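Local coordinates for protein inactive glucansucrase (Lactobacillus reuteri, PDB 5JBD) that is an inactive member of glycosyl hydrolase family 70, a TIM-barrel family, and carries a bound calcium ion, at residues I195-N200 with T763-N768; S210-N215 with G758-T763; K505-L510 with A548-A553. All coordinates share one frame; numbering follows the deposited sequence.

How the interactions relate
From the N terminus, the chain first lays down I195-N200, which begins on strand 193-197, and soon afterwards the loop S210-N215. It then runs through most of the parallel barrel strands into a remote β-rich region, where interaction 3 closes a short local loop. Strand 758-767 comes much later; its first half closes interaction 2 and its second half interaction 1, T763 being common to both. The three loops thus nest, 3 within 2 and 2 within 1, and none crosses. Interaction 1 joins strands 193-197 and 758-767 in one antiparallel sheet, while interaction 2 lays the following loop against the same strand. Interaction 3 lies on the opposite side of the molecule, about 60 Å from interaction 1 between centres.

Interaction 1. Residues I195-N200 with T763-N768; sequences IFVNNN and TVTRTN
I195 and T765 form an antiparallel hydrogen-bonded pair, joining strand 193-197 to strand 758-767. I195 N donates to T765 O (3.0 Å), and T765 N returns a longer bond to I195 O (3.3 Å). Next to them F196 faces V764 as a non-hydrogen-bonded pair. V197 N then donates to T763 O at 2.9 Å with an almost straight N-H...O angle of 175°. In place of a return bond stands a water, which accepts from T763 N (3.0 Å) and also contacts V197 O.

The polar side-chain link comes beyond V197. N199 has its CG anti to the backbone N (chi1 -178°), which swings the amide across to T763; ND2 then donates within its own amide plane to T763 OG1 at 3.0 Å. That hydroxyl also bonds T209 OG1, while ND2 serves K206 O as well.

Apolar contacts lie on both faces. V764 CG1 sits at the edge of the F196 ring, 3.7 Å from CD1. On the face with I195, the methyl CG2 of T767 meets I195 CG1 at 3.7 Å, the two side chains crossing at about a right angle.

β-Branched residues suit these extended strands, and threonine adds a hydroxyl to its methyl. The chemistry implies a sheet held by main-chain bonds, with the buried T763 hydroxyl satisfied by two partners next to the last main-chain bond between the segments.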
# COMPACT_ATOMS: atom_id res chain seq x y z
N ILE A 195 -12.08 15.46 -2.65
CA ILE A 195 -12.99 14.96 -1.58
C ILE A 195 -14.43 14.89 -2.08
O ILE A 195 -14.82 15.66 -2.95
CB ILE A 195 -12.95 15.80 -0.29
CG1 ILE A 195 -13.33 17.27 -0.54
CG2 ILE A 195 -11.58 15.70 0.37
CD1 ILE A 195 -13.44 18.11 0.73
N PHE A 196 -15.21 13.98 -1.51
CA PHE A 196 -16.65 13.89 -1.76
C PHE A 196 -17.38 14.70 -0.69
O PHE A 196 -17.18 14.46 0.52
CB PHE A 196 -17.14 12.44 -1.72
CG PHE A 196 -16.45 11.52 -2.69
CD1 PHE A 196 -15.87 11.98 -3.87
CD2 PHE A 196 -16.40 10.16 -2.42
CE1 PHE A 196 -15.27 11.11 -4.74
CE2 PHE A 196 -15.80 9.28 -3.30
CZ PHE A 196 -15.22 9.75 -4.46
N VAL A 197 -18.21 15.65 -1.13
CA VAL A 197 -18.95 16.54 -0.22
C VAL A 197 -20.44 16.40 -0.40
O VAL A 197 -20.90 15.89 -1.44
CB VAL A 197 -18.55 18.03 -0.38
CG1 VAL A 197 -17.04 18.22 -0.20
CG2 VAL A 197 -19.05 18.64 -1.68
N ASN A 198 -21.18 16.84 0.60
CA ASN A 198 -22.64 16.78 0.59
C ASN A 198 -23.23 17.78 -0.40
O ASN A 198 -22.71 18.87 -0.58
CB ASN A 198 -23.23 17.02 1.99
CG ASN A 198 -22.99 15.86 2.95
OD1 ASN A 198 -22.49 14.81 2.56
ND2 ASN A 198 -23.33 16.06 4.21
N ASN A 199 -24.31 17.37 -1.04
CA ASN A 199 -24.99 18.21 -2.00
C ASN A 199 -26.44 17.75 -2.19
O ASN A 199 -26.72 16.85 -3.00
CB ASN A 199 -24.25 18.23 -3.35
CG ASN A 199 -24.91 19.15 -4.36
OD1 ASN A 199 -25.81 19.94 -4.01
ND2 ASN A 199 -24.48 19.07 -5.61
N ASN A 200 -27.33 18.38 -1.43
CA ASN A 200 -28.75 18.14 -1.53
C ASN A 200 -29.46 19.41 -2.04
O ASN A 200 -30.56 19.72 -1.61
CB ASN A 200 -29.31 17.69 -0.17
CG ASN A 200 -30.74 17.14 -0.26
OD1 ASN A 200 -31.16 16.59 -1.29
ND2 ASN A 200 -31.49 17.29 0.83
N THR A 763 -20.35 14.97 -5.88
CA THR A 763 -19.99 16.37 -5.84
C THR A 763 -18.62 16.47 -5.15
O THR A 763 -18.44 15.96 -4.03
CB THR A 763 -21.05 17.19 -5.12
OG1 THR A 763 -22.32 17.00 -5.77
CG2 THR A 763 -20.70 18.67 -5.14
N VAL A 764 -17.65 17.12 -5.82
CA VAL A 764 -16.25 17.12 -5.36
C VAL A 764 -15.55 18.47 -5.31
O VAL A 764 -15.98 19.44 -5.94
CB VAL A 764 -15.37 16.17 -6.20
CG1 VAL A 764 -16.02 14.79 -6.33
CG2 VAL A 764 -15.05 16.75 -7.58
N THR A 765 -14.45 18.51 -4.56
CA THR A 765 -13.60 19.69 -4.42
C THR A 765 -12.14 19.25 -4.47
O THR A 765 -11.78 18.21 -3.89
CB THR A 765 -13.90 20.42 -3.09
OG1 THR A 765 -15.23 20.93 -3.13
CG2 THR A 765 -12.93 21.57 -2.84
N ARG A 766 -11.32 20.03 -5.16
CA ARG A 766 -9.90 19.71 -5.35
C ARG A 766 -9.14 20.01 -4.05
O ARG A 766 -9.11 21.15 -3.62
CB ARG A 766 -9.33 20.57 -6.49
CG ARG A 766 -7.87 20.33 -6.84
CD ARG A 766 -7.67 18.99 -7.52
NE ARG A 766 -6.26 18.79 -7.85
CZ ARG A 766 -5.30 18.42 -6.98
NH1 ARG A 766 -5.59 18.21 -5.70
NH2 ARG A 766 -4.04 18.27 -7.41
N THR A 767 -8.50 18.99 -3.48
CA THR A 767 -7.82 19.14 -2.19
C THR A 767 -6.43 18.52 -2.16
O THR A 767 -6.06 17.74 -3.05
CB THR A 767 -8.62 18.47 -1.05
OG1 THR A 767 -8.63 17.05 -1.22
CG2 THR A 767 -10.05 19.00 -1.01
N ASN A 768 -5.68 18.88 -1.11
CA ASN A 768 -4.45 18.18 -0.76
C ASN A 768 -4.79 16.87 -0.03
O ASN A 768 -5.97 16.49 0.08
CB ASN A 768 -3.52 19.09 0.07
CG ASN A 768 -4.06 19.42 1.46
OD1 ASN A 768 -5.03 18.82 1.95
ND2 ASN A 768 -3.43 20.39 2.11
O HOH W 1 -20.45 13.61 -3.23

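Interaction 2. Residues S210-N215 with G758-T763; sequences SYADSN and GQEAVT
The short 3-10 segment S210-A212 approaches strand 758-763 without a backbone bond to it, the nearest CA atoms being those of A212 and V762, 6.7 Å apart. Y211 makes the polar link. With chi1 at 49° its ring projects toward the strand and carries OH to A761 O, to which it donates at 2.6 Å. The hydroxyl comes in tilted 21° from the carbonyl plane and also lies against A761 CB. Tyrosine suits the place because its ring carries a donor far from the backbone.

E760 runs past the ring in the opposite direction, its chain extended. OE2 sits at the ring edge, 3.4 Å from Y211 CD1, where the slightly positive ring hydrogens probably suit a carboxylate; OE1 is held by T790 OG1 and A838 N. The methyl of A212 makes a looser apolar contact, its CB 4.3 Å from V762 CG1.

E760 and V762 pair through their backbones with strand 784-791, whereas A761 turns its N to D50. V762 also packs on F196 of strand 193-197. The 3-10 segment lies beside the edge of strand 758-767 that strand 193-197 flanks farther along, at T763.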
# COMPACT_ATOMS: atom_id res chain seq x y z
N SER A 210 -27.50 13.64 -3.44
CA SER A 210 -27.83 13.43 -2.02
C SER A 210 -27.72 11.98 -1.56
O SER A 210 -27.48 11.73 -0.39
CB SER A 210 -29.20 14.01 -1.66
OG SER A 210 -30.24 13.38 -2.39
N TYR A 211 -27.89 11.04 -2.49
CA TYR A 211 -27.60 9.61 -2.25
C TYR A 211 -26.14 9.36 -1.77
O TYR A 211 -25.87 8.36 -1.11
CB TYR A 211 -27.90 8.76 -3.52
CG TYR A 211 -27.26 9.36 -4.76
CD1 TYR A 211 -25.91 9.15 -5.03
CD2 TYR A 211 -27.98 10.21 -5.60
CE1 TYR A 211 -25.30 9.75 -6.11
CE2 TYR A 211 -27.37 10.82 -6.69
CZ TYR A 211 -26.03 10.58 -6.94
OH TYR A 211 -25.38 11.15 -8.01
N ALA A 212 -25.22 10.26 -2.11
CA ALA A 212 -23.80 10.16 -1.66
C ALA A 212 -23.46 11.03 -0.43
O ALA A 212 -22.28 11.11 -0.03
CB ALA A 212 -22.86 10.50 -2.81
N ASP A 213 -24.47 11.67 0.17
CA ASP A 213 -24.27 12.47 1.37
C ASP A 213 -23.91 11.61 2.58
O ASP A 213 -24.24 10.41 2.63
CB ASP A 213 -25.51 13.29 1.72
CG ASP A 213 -25.77 14.44 0.75
OD1 ASP A 213 -24.97 14.66 -0.18
OD2 ASP A 213 -26.81 15.12 0.92
N SER A 214 -23.19 12.22 3.52
CA SER A 214 -22.80 11.55 4.75
C SER A 214 -22.79 12.55 5.92
O SER A 214 -22.43 13.71 5.75
CB SER A 214 -21.44 10.87 4.59
OG SER A 214 -20.93 10.36 5.81
N ASN A 215 -23.19 12.06 7.09
CA ASN A 215 -23.06 12.78 8.35
C ASN A 215 -21.68 12.53 9.00
O ASN A 215 -21.43 13.06 10.07
CB ASN A 215 -24.15 12.35 9.33
CG ASN A 215 -25.54 12.78 8.88
OD1 ASN A 215 -26.48 12.00 8.94
ND2 ASN A 215 -25.67 14.03 8.42
N GLY A 758 -18.00 0.62 -11.44
CA GLY A 758 -19.22 1.44 -11.48
C GLY A 758 -18.98 2.92 -11.22
O GLY A 758 -18.42 3.28 -10.18
N GLN A 759 -19.41 3.76 -12.15
CA GLN A 759 -19.36 5.21 -11.99
C GLN A 759 -20.57 5.75 -11.24
O GLN A 759 -21.67 5.17 -11.30
CB GLN A 759 -19.26 5.94 -13.33
CG GLN A 759 -17.88 5.91 -13.94
CD GLN A 759 -17.84 6.55 -15.32
OE1 GLN A 759 -18.31 5.97 -16.30
NE2 GLN A 759 -17.29 7.76 -15.40
N GLU A 760 -20.34 6.86 -10.54
CA GLU A 760 -21.35 7.51 -9.73
C GLU A 760 -21.15 9.02 -9.84
O GLU A 760 -20.01 9.49 -9.88
CB GLU A 760 -21.20 7.06 -8.27
CG GLU A 760 -22.35 7.46 -7.35
CD GLU A 760 -22.17 7.00 -5.91
OE1 GLU A 760 -21.15 6.34 -5.58
OE2 GLU A 760 -23.06 7.32 -5.10
N ALA A 761 -22.24 9.77 -9.92
CA ALA A 761 -22.15 11.22 -9.88
C ALA A 761 -21.94 11.63 -8.43
O ALA A 761 -22.80 11.41 -7.58
CB ALA A 761 -23.39 11.89 -10.46
N VAL A 762 -20.77 12.20 -8.16
CA VAL A 762 -20.44 12.73 -6.83
C VAL A 762 -20.12 14.21 -6.95
O VAL A 762 -19.69 14.66 -8.01
CB VAL A 762 -19.25 11.99 -6.19
CG1 VAL A 762 -19.68 10.62 -5.72
CG2 VAL A 762 -18.07 11.87 -7.14
N THR A 763 -20.35 14.97 -5.88
CA THR A 763 -19.99 16.37 -5.84
C THR A 763 -18.62 16.47 -5.15
O THR A 763 -18.44 15.96 -4.03
CB THR A 763 -21.05 17.19 -5.12
OG1 THR A 763 -22.32 17.00 -5.77
CG2 THR A 763 -20.70 18.67 -5.14

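Interaction 3. Residues K505-L510 with A548-A553; sequences KLNNNL and AQQSVA
The amides of N507 and Q550 meet with their planes 48° apart. N507 ND2 comes in obliquely from above the Q550 amide plane, equally close to OE1 and NE2, and gives a weak hydrogen bond to OE1 at 3.2 Å; NE2, itself a donor, takes none. Each amide is also held at an edge by its own segment. N507 OD1 accepts N509 N in the carbonyl plane at 2.9 Å, forming an Asx turn, while Q550 NE2 donates in its amide plane to A548 O at 3.1 Å. With chi1 at 63°, N507 folds over the type I turn N507-L510, a place for which asparagine's short acceptor is well suited.

Beside this pair lie the aliphatic groups. L506 CD1 packs on V552 CB at 3.9 Å, the two side chains crossing at about a right angle, and L510 CD2 touches V552 CG1 at 4.0 Å. The branched leucines reach across from the hairpin, whose neck is closed by L506 N to L510 O (2.8 Å).

The contact joins the hairpin between strands 501-505 and 510-515 to strand 550-555 of a separate sheet, where L510 also meets V601. Its chemistry implies that cohesion probably comes mostly from V552 with L506 and L510, the single weak hydrogen bond between the amides adding little.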
# COMPACT_ATOMS: atom_id res chain seq x y z
N LYS A 505 30.65 2.47 22.18
CA LYS A 505 31.62 2.87 21.15
C LYS A 505 33.03 2.49 21.59
O LYS A 505 33.45 2.81 22.71
CB LYS A 505 31.58 4.37 20.88
CG LYS A 505 30.35 4.80 20.10
CD LYS A 505 30.35 6.31 19.90
CE LYS A 505 31.40 6.75 18.90
NZ LYS A 505 31.29 8.19 18.55
N LEU A 506 33.74 1.78 20.71
CA LEU A 506 35.13 1.35 20.94
C LEU A 506 36.13 2.36 20.39
O LEU A 506 37.24 2.48 20.89
CB LEU A 506 35.37 -0.03 20.34
CG LEU A 506 34.46 -1.15 20.88
CD1 LEU A 506 34.63 -2.40 20.04
CD2 LEU A 506 34.70 -1.44 22.37
N ASN A 507 35.74 3.06 19.32
CA ASN A 507 36.46 4.24 18.85
C ASN A 507 35.40 5.09 18.18
O ASN A 507 34.24 4.75 18.28
CB ASN A 507 37.66 3.86 17.93
CG ASN A 507 37.24 3.15 16.65
OD1 ASN A 507 36.25 3.50 16.01
ND2 ASN A 507 38.00 2.13 16.26
N ASN A 508 35.77 6.17 17.48
CA ASN A 508 34.75 7.10 16.98
C ASN A 508 33.82 6.50 15.91
O ASN A 508 32.71 7.01 15.73
CB ASN A 508 35.37 8.40 16.45
CG ASN A 508 34.35 9.54 16.32
OD1 ASN A 508 33.43 9.69 17.15
ND2 ASN A 508 34.47 10.32 15.24
N ASN A 509 34.24 5.42 15.25
CA ASN A 509 33.46 4.82 14.17
C ASN A 509 33.17 3.32 14.34
O ASN A 509 32.75 2.69 13.38
CB ASN A 509 34.17 5.07 12.84
CG ASN A 509 34.47 6.53 12.62
OD1 ASN A 509 33.57 7.36 12.60
ND2 ASN A 509 35.74 6.86 12.51
N LEU A 510 33.32 2.78 15.55
CA LEU A 510 33.15 1.35 15.78
C LEU A 510 32.44 1.13 17.11
O LEU A 510 32.83 1.73 18.11
CB LEU A 510 34.51 0.66 15.81
CG LEU A 510 34.59 -0.84 16.13
CD1 LEU A 510 34.16 -1.68 14.94
CD2 LEU A 510 36.01 -1.20 16.53
N ALA A 548 41.96 2.23 10.94
CA ALA A 548 43.27 1.63 11.19
C ALA A 548 43.12 0.34 11.98
O ALA A 548 42.20 0.21 12.81
CB ALA A 548 44.18 2.61 11.94
N GLN A 549 44.00 -0.62 11.72
CA GLN A 549 43.99 -1.88 12.46
C GLN A 549 44.33 -1.62 13.92
O GLN A 549 45.23 -0.82 14.22
CB GLN A 549 44.94 -2.91 11.84
CG GLN A 549 44.96 -4.25 12.57
CD GLN A 549 45.68 -5.33 11.77
OE1 GLN A 549 46.91 -5.30 11.64
NE2 GLN A 549 44.93 -6.29 11.26
N GLN A 550 43.63 -2.33 14.80
CA GLN A 550 43.79 -2.18 16.25
C GLN A 550 43.17 -3.33 17.01
O GLN A 550 42.35 -4.08 16.47
CB GLN A 550 43.13 -0.88 16.72
CG GLN A 550 41.59 -0.87 16.64
CD GLN A 550 41.03 0.54 16.64
OE1 GLN A 550 40.68 1.07 17.69
NE2 GLN A 550 41.00 1.17 15.47
N SER A 551 43.53 -3.43 18.28
CA SER A 551 42.92 -4.36 19.22
C SER A 551 41.80 -3.64 19.99
O SER A 551 41.91 -2.44 20.24
CB SER A 551 43.97 -4.88 20.18
OG SER A 551 43.43 -5.86 21.05
N VAL A 552 40.73 -4.36 20.32
CA VAL A 552 39.62 -3.82 21.12
C VAL A 552 39.22 -4.81 22.20
O VAL A 552 39.40 -6.01 22.03
CB VAL A 552 38.38 -3.49 20.25
CG1 VAL A 552 38.71 -2.38 19.27
CG2 VAL A 552 37.88 -4.72 19.50
N ALA A 553 38.65 -4.29 23.29
CA ALA A 553 38.26 -5.09 24.44
C ALA A 553 36.73 -5.05 24.58
O ALA A 553 36.18 -3.97 24.81
CB ALA A 553 38.92 -4.55 25.70